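Local coordinates for long form salivary protein D7L1 (Culex quinquefasciatus, PDB 6V4C), which binds and sequesters adenine nucleotides, ADP and ATP most tightly, and inhibits platelet aggregation and haemostasis in the host during mosquito blood feeding, at residues D161-R170 against V286-C295. Residues are numbered along the deposited sequence; the frame is centred on the assembly and turned at random.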
ATOM      1  N   ASP A 161      10.535  23.945  -1.300  1.00 48.83           N
ATOM      2  CA  ASP A 161       9.376  24.379  -0.535  1.00 48.56           C
ATOM      3  C   ASP A 161       8.986  25.794  -0.933  1.00 51.28           C
ATOM      4  O   ASP A 161       9.831  26.689  -1.001  1.00 49.90           O
ATOM      5  CB  ASP A 161       9.696  24.330   0.960  1.00 47.14           C
ATOM      6  CG  ASP A 161       9.794  22.913   1.491  1.00 49.85           C
ATOM      7  OD1 ASP A 161       9.681  21.964   0.687  1.00 51.60           O
ATOM      8  OD2 ASP A 161       9.977  22.748   2.716  1.00 49.25           O
ATOM      9  N   GLY A 162       7.704  25.981  -1.228  1.00 41.71           N
ATOM     10  CA  GLY A 162       7.172  27.290  -1.525  1.00 40.72           C
ATOM     11  C   GLY A 162       7.376  27.783  -2.939  1.00 42.81           C
ATOM     12  O   GLY A 162       6.920  28.889  -3.255  1.00 44.98           O
ATOM     13  N   GLU A 163       8.040  27.019  -3.802  1.00 41.98           N
ATOM     14  CA  GLU A 163       8.228  27.482  -5.169  1.00 44.84           C
ATOM     15  C   GLU A 163       6.910  27.427  -5.936  1.00 46.21           C
ATOM     16  O   GLU A 163       6.033  26.605  -5.653  1.00 45.53           O
ATOM     17  CB  GLU A 163       9.326  26.690  -5.883  1.00 46.02           C
ATOM     18  CG  GLU A 163       8.899  25.365  -6.488  1.00 44.38           C
ATOM     19  CD  GLU A 163       9.972  24.775  -7.389  1.00 46.07           C
ATOM     20  OE1 GLU A 163       9.993  25.104  -8.595  1.00 50.78           O
ATOM     21  OE2 GLU A 163      10.807  23.995  -6.886  1.00 42.45           O
ATOM     22  N   ALA A 164       6.777  28.326  -6.917  1.00 44.75           N
ATOM     23  CA  ALA A 164       5.482  28.575  -7.544  1.00 44.34           C
ATOM     24  C   ALA A 164       4.898  27.318  -8.178  1.00 45.41           C
ATOM     25  O   ALA A 164       3.702  27.043  -8.031  1.00 43.56           O
ATOM     26  CB  ALA A 164       5.600  29.699  -8.574  1.00 46.89           C
ATOM     27  N   ALA A 165       5.722  26.545  -8.890  1.00 44.34           N
ATOM     28  CA  ALA A 165       5.216  25.325  -9.508  1.00 44.95           C
ATOM     29  C   ALA A 165       4.713  24.349  -8.454  1.00 40.19           C
ATOM     30  O   ALA A 165       3.696  23.674  -8.655  1.00 41.53           O
ATOM     31  CB  ALA A 165       6.301  24.681 -10.371  1.00 45.13           C
ATOM     32  N   TYR A 166       5.411  24.270  -7.320  1.00 41.13           N
ATOM     33  CA  TYR A 166       5.014  23.352  -6.257  1.00 39.62           C
ATOM     34  C   TYR A 166       3.660  23.738  -5.677  1.00 40.26           C
ATOM     35  O   TYR A 166       2.803  22.875  -5.455  1.00 38.65           O
ATOM     36  CB  TYR A 166       6.085  23.342  -5.167  1.00 40.16           C
ATOM     37  CG  TYR A 166       5.962  22.225  -4.156  1.00 37.67           C
ATOM     38  CD1 TYR A 166       5.143  21.127  -4.390  1.00 38.96           C
ATOM     39  CD2 TYR A 166       6.673  22.270  -2.962  1.00 38.36           C
ATOM     40  CE1 TYR A 166       5.033  20.105  -3.459  1.00 38.58           C
ATOM     41  CE2 TYR A 166       6.570  21.257  -2.027  1.00 38.76           C
ATOM     42  CZ  TYR A 166       5.749  20.177  -2.279  1.00 35.47           C
ATOM     43  OH  TYR A 166       5.653  19.170  -1.344  1.00 38.21           O
ATOM     44  N   CYS A 167       3.444  25.029  -5.427  1.00 45.14           N
ATOM     45  CA  CYS A 167       2.170  25.454  -4.858  1.00 46.19           C
ATOM     46  C   CYS A 167       1.023  25.291  -5.847  1.00 44.43           C
ATOM     47  O   CYS A 167      -0.127  25.119  -5.428  1.00 43.40           O
ATOM     48  CB  CYS A 167       2.268  26.883  -4.330  1.00 49.44           C
ATOM     49  SG  CYS A 167       3.537  27.079  -3.060  1.00 52.61           S
ATOM     50  N   ASN A 168       1.309  25.330  -7.151  1.00 50.89           N
ATOM     51  CA  ASN A 168       0.283  24.991  -8.133  1.00 51.70           C
ATOM     52  C   ASN A 168      -0.114  23.525  -8.030  1.00 50.30           C
ATOM     53  O   ASN A 168      -1.295  23.186  -8.171  1.00 49.21           O
ATOM     54  CB  ASN A 168       0.758  25.331  -9.545  1.00 57.59           C
ATOM     55  CG  ASN A 168       0.712  26.819  -9.834  1.00 61.99           C
ATOM     56  OD1 ASN A 168      -0.002  27.571  -9.169  1.00 62.47           O
ATOM     57  ND2 ASN A 168       1.472  27.251 -10.836  1.00 63.15           N
ATOM     58  N   VAL A 169       0.858  22.640  -7.786  1.00 41.25           N
ATOM     59  CA  VAL A 169       0.550  21.229  -7.567  1.00 41.40           C
ATOM     60  C   VAL A 169      -0.349  21.069  -6.348  1.00 40.87           C
ATOM     61  O   VAL A 169      -1.327  20.314  -6.370  1.00 42.38           O
ATOM     62  CB  VAL A 169       1.844  20.407  -7.426  1.00 43.15           C
ATOM     63  CG1 VAL A 169       1.522  18.962  -7.061  1.00 42.06           C
ATOM     64  CG2 VAL A 169       2.656  20.466  -8.706  1.00 41.74           C
ATOM     65  N   ARG A 170      -0.025  21.783  -5.267  1.00 40.88           N
ATOM     66  CA  ARG A 170      -0.853  21.729  -4.065  1.00 42.43           C
ATOM     67  C   ARG A 170      -2.250  22.272  -4.333  1.00 41.35           C
ATOM     68  O   ARG A 170      -3.245  21.712  -3.860  1.00 43.54           O
ATOM     69  CB  ARG A 170      -0.186  22.531  -2.946  1.00 40.88           C
ATOM     70  CG  ARG A 170       1.096  21.925  -2.392  1.00 41.20           C
ATOM     71  CD  ARG A 170       0.810  20.626  -1.667  1.00 38.15           C
ATOM     72  NE  ARG A 170      -0.387  20.729  -0.837  1.00 39.88           N
ATOM     73  CZ  ARG A 170      -1.087  19.685  -0.409  1.00 41.38           C
ATOM     74  NH1 ARG A 170      -0.708  18.457  -0.731  1.00 41.43           N
ATOM     75  NH2 ARG A 170      -2.174  19.868   0.331  1.00 41.39           N
ATOM     76  N   VAL A 286      -6.097  19.407   4.513  1.00 33.80           N
ATOM     77  CA  VAL A 286      -5.491  19.924   3.288  1.00 34.47           C
ATOM     78  C   VAL A 286      -4.740  21.220   3.575  1.00 37.54           C
ATOM     79  O   VAL A 286      -3.654  21.458   3.034  1.00 34.76           O
ATOM     80  CB  VAL A 286      -6.561  20.095   2.191  1.00 37.19           C
ATOM     81  CG1 VAL A 286      -5.981  20.786   0.967  1.00 36.90           C
ATOM     82  CG2 VAL A 286      -7.147  18.748   1.809  1.00 34.57           C
ATOM     83  N   LYS A 287      -5.297  22.070   4.444  1.00 39.10           N
ATOM     84  CA  LYS A 287      -4.601  23.300   4.817  1.00 38.16           C
ATOM     85  C   LYS A 287      -3.277  23.006   5.513  1.00 39.19           C
ATOM     86  O   LYS A 287      -2.267  23.661   5.235  1.00 37.66           O
ATOM     87  CB  LYS A 287      -5.492  24.171   5.704  1.00 42.64           C
ATOM     88  CG  LYS A 287      -6.429  25.099   4.936  1.00 45.91           C
ATOM     89  N   ALA A 288      -3.263  22.028   6.425  1.00 34.70           N
ATOM     90  CA  ALA A 288      -2.029  21.707   7.136  1.00 37.45           C
ATOM     91  C   ALA A 288      -0.974  21.157   6.183  1.00 35.28           C
ATOM     92  O   ALA A 288       0.223  21.420   6.349  1.00 34.31           O
ATOM     93  CB  ALA A 288      -2.313  20.720   8.269  1.00 35.12           C
ATOM     94  N   LEU A 289      -1.402  20.395   5.171  1.00 38.13           N
ATOM     95  CA  LEU A 289      -0.460  19.864   4.188  1.00 37.03           C
ATOM     96  C   LEU A 289       0.078  20.967   3.282  1.00 37.85           C
ATOM     97  O   LEU A 289       1.245  20.923   2.870  1.00 36.13           O
ATOM     98  CB  LEU A 289      -1.122  18.754   3.370  1.00 35.43           C
ATOM     99  CG  LEU A 289      -1.349  17.431   4.102  1.00 36.38           C
ATOM    100  CD1 LEU A 289      -2.436  16.611   3.426  1.00 34.44           C
ATOM    101  CD2 LEU A 289      -0.048  16.641   4.170  1.00 36.31           C
ATOM    102  N   ASP A 290      -0.757  21.955   2.951  1.00 37.01           N
ATOM    103  CA  ASP A 290      -0.269  23.134   2.241  1.00 37.63           C
ATOM    104  C   ASP A 290       0.815  23.835   3.051  1.00 38.43           C
ATOM    105  O   ASP A 290       1.867  24.208   2.520  1.00 39.38           O
ATOM    106  CB  ASP A 290      -1.421  24.111   1.983  1.00 39.02           C
ATOM    107  CG  ASP A 290      -2.445  23.584   0.988  1.00 40.73           C
ATOM    108  OD1 ASP A 290      -2.132  22.650   0.220  1.00 39.76           O
ATOM    109  OD2 ASP A 290      -3.569  24.128   0.972  1.00 42.51           O
ATOM    110  N   SER A 291       0.561  24.028   4.347  1.00 37.23           N
ATOM    111  CA  SER A 291       1.521  24.709   5.210  1.00 41.33           C
ATOM    112  C   SER A 291       2.818  23.920   5.322  1.00 41.34           C
ATOM    113  O   SER A 291       3.908  24.502   5.334  1.00 39.17           O
ATOM    114  CB  SER A 291       0.903  24.920   6.590  1.00 41.25           C
ATOM    115  OG  SER A 291       1.852  25.466   7.489  1.00 47.34           O
ATOM    116  N   GLU A 292       2.713  22.592   5.408  1.00 42.38           N
ATOM    117  CA  GLU A 292       3.896  21.738   5.449  1.00 39.14           C
ATOM    118  C   GLU A 292       4.775  21.950   4.224  1.00 38.59           C
ATOM    119  O   GLU A 292       6.008  21.919   4.321  1.00 39.43           O
ATOM    120  CB  GLU A 292       3.447  20.281   5.546  1.00 40.59           C
ATOM    121  CG  GLU A 292       4.558  19.258   5.621  1.00 40.92           C
ATOM    122  CD  GLU A 292       4.016  17.843   5.687  1.00 40.31           C
ATOM    123  OE1 GLU A 292       3.404  17.388   4.695  1.00 38.05           O
ATOM    124  OE2 GLU A 292       4.188  17.190   6.736  1.00 40.93           O
ATOM    125  N   ALA A 293       4.161  22.167   3.061  1.00 39.86           N
ATOM    126  CA  ALA A 293       4.901  22.444   1.838  1.00 39.42           C
ATOM    127  C   ALA A 293       5.271  23.914   1.694  1.00 40.71           C
ATOM    128  O   ALA A 293       5.853  24.291   0.669  1.00 41.76           O
ATOM    129  CB  ALA A 293       4.101  21.980   0.618  1.00 38.62           C
ATOM    130  N   LYS A 294       4.957  24.739   2.695  1.00 45.87           N
ATOM    131  CA  LYS A 294       5.188  26.186   2.638  1.00 46.70           C
ATOM    132  C   LYS A 294       4.416  26.831   1.488  1.00 47.25           C
ATOM    133  O   LYS A 294       4.917  27.723   0.800  1.00 46.67           O
ATOM    134  CB  LYS A 294       6.677  26.552   2.609  1.00 47.88           C
ATOM    135  CG  LYS A 294       7.351  26.573   3.980  1.00 51.16           C
ATOM    136  CD  LYS A 294       7.480  25.183   4.581  1.00 51.26           C
ATOM    137  CE  LYS A 294       7.917  25.244   6.041  1.00 55.11           C
ATOM    138  NZ  LYS A 294       9.229  25.929   6.205  1.00 55.98           N
ATOM    139  N   CYS A 295       3.182  26.376   1.285  1.00 47.61           N
ATOM    140  CA  CYS A 295       2.324  26.897   0.225  1.00 49.21           C
ATOM    141  C   CYS A 295       1.030  27.483   0.781  1.00 50.81           C
ATOM    142  O   CYS A 295       0.863  27.603   1.995  1.00 54.57           O
ATOM    143  CB  CYS A 295       2.004  25.797  -0.791  1.00 50.07           C
ATOM    144  SG  CYS A 295       3.368  25.408  -1.906  1.00 54.11           S
TER
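OD1 of D290 is gripped side-on by two nitrogens of R170, a salt bridge with two hydrogen bonds to one oxygen. R170 NE lies 2.8 Å from D290 OD1, and R170 NH2 is at the same distance from that oxygen. OD1 lies in the guanidinium plane, but the carboxylate is turned 66° against that plane. NE meets the oxygen nearly in line with its C-O bond; NH2 comes from above the carboxylate plane. The R170 chain bends at chi2 and chi3, which brings its end round to D290. CB of L289 lies over one guanidinium face, 3.4 Å from R170 NH2. NH1 of R170 forms a second salt bridge, to E260, so the group is held on two sides and its rotation is probably restricted.

The covalent link is the disulfide C167-C295, with a chi3 of -82°. It ties the C-terminal residue of the chain to the helix that starts at A164. C295 SG also sits obliquely near the Y166 ring, 5.1 Å from its centroid. With CG anti to the backbone N, the Y166 ring swings toward segment 286-295, where CE2 meets CB of A293 at 3.7 Å. The hydroxyl of Y166 and OD1 of D161 both bind R152.

Helix 279-292 ends in a Schellman motif with K294 at positive phi. Just past the helix, the carbonyl O of A293 accepts a weak bond from G162 N at 3.1 Å. CA of G162 makes a CH...O contact with O of K294.

The two helix segments run antiparallel at 168°, with axes 10.6 Å apart. Segment 161-170 belongs to the second PBP/GOBP family region, and the disulfide ties the chain's last helix to it, outside the ADP pocket. Helix 150-158 borders the A293 end through R152, and helix 249-263 flanks V286 and L289.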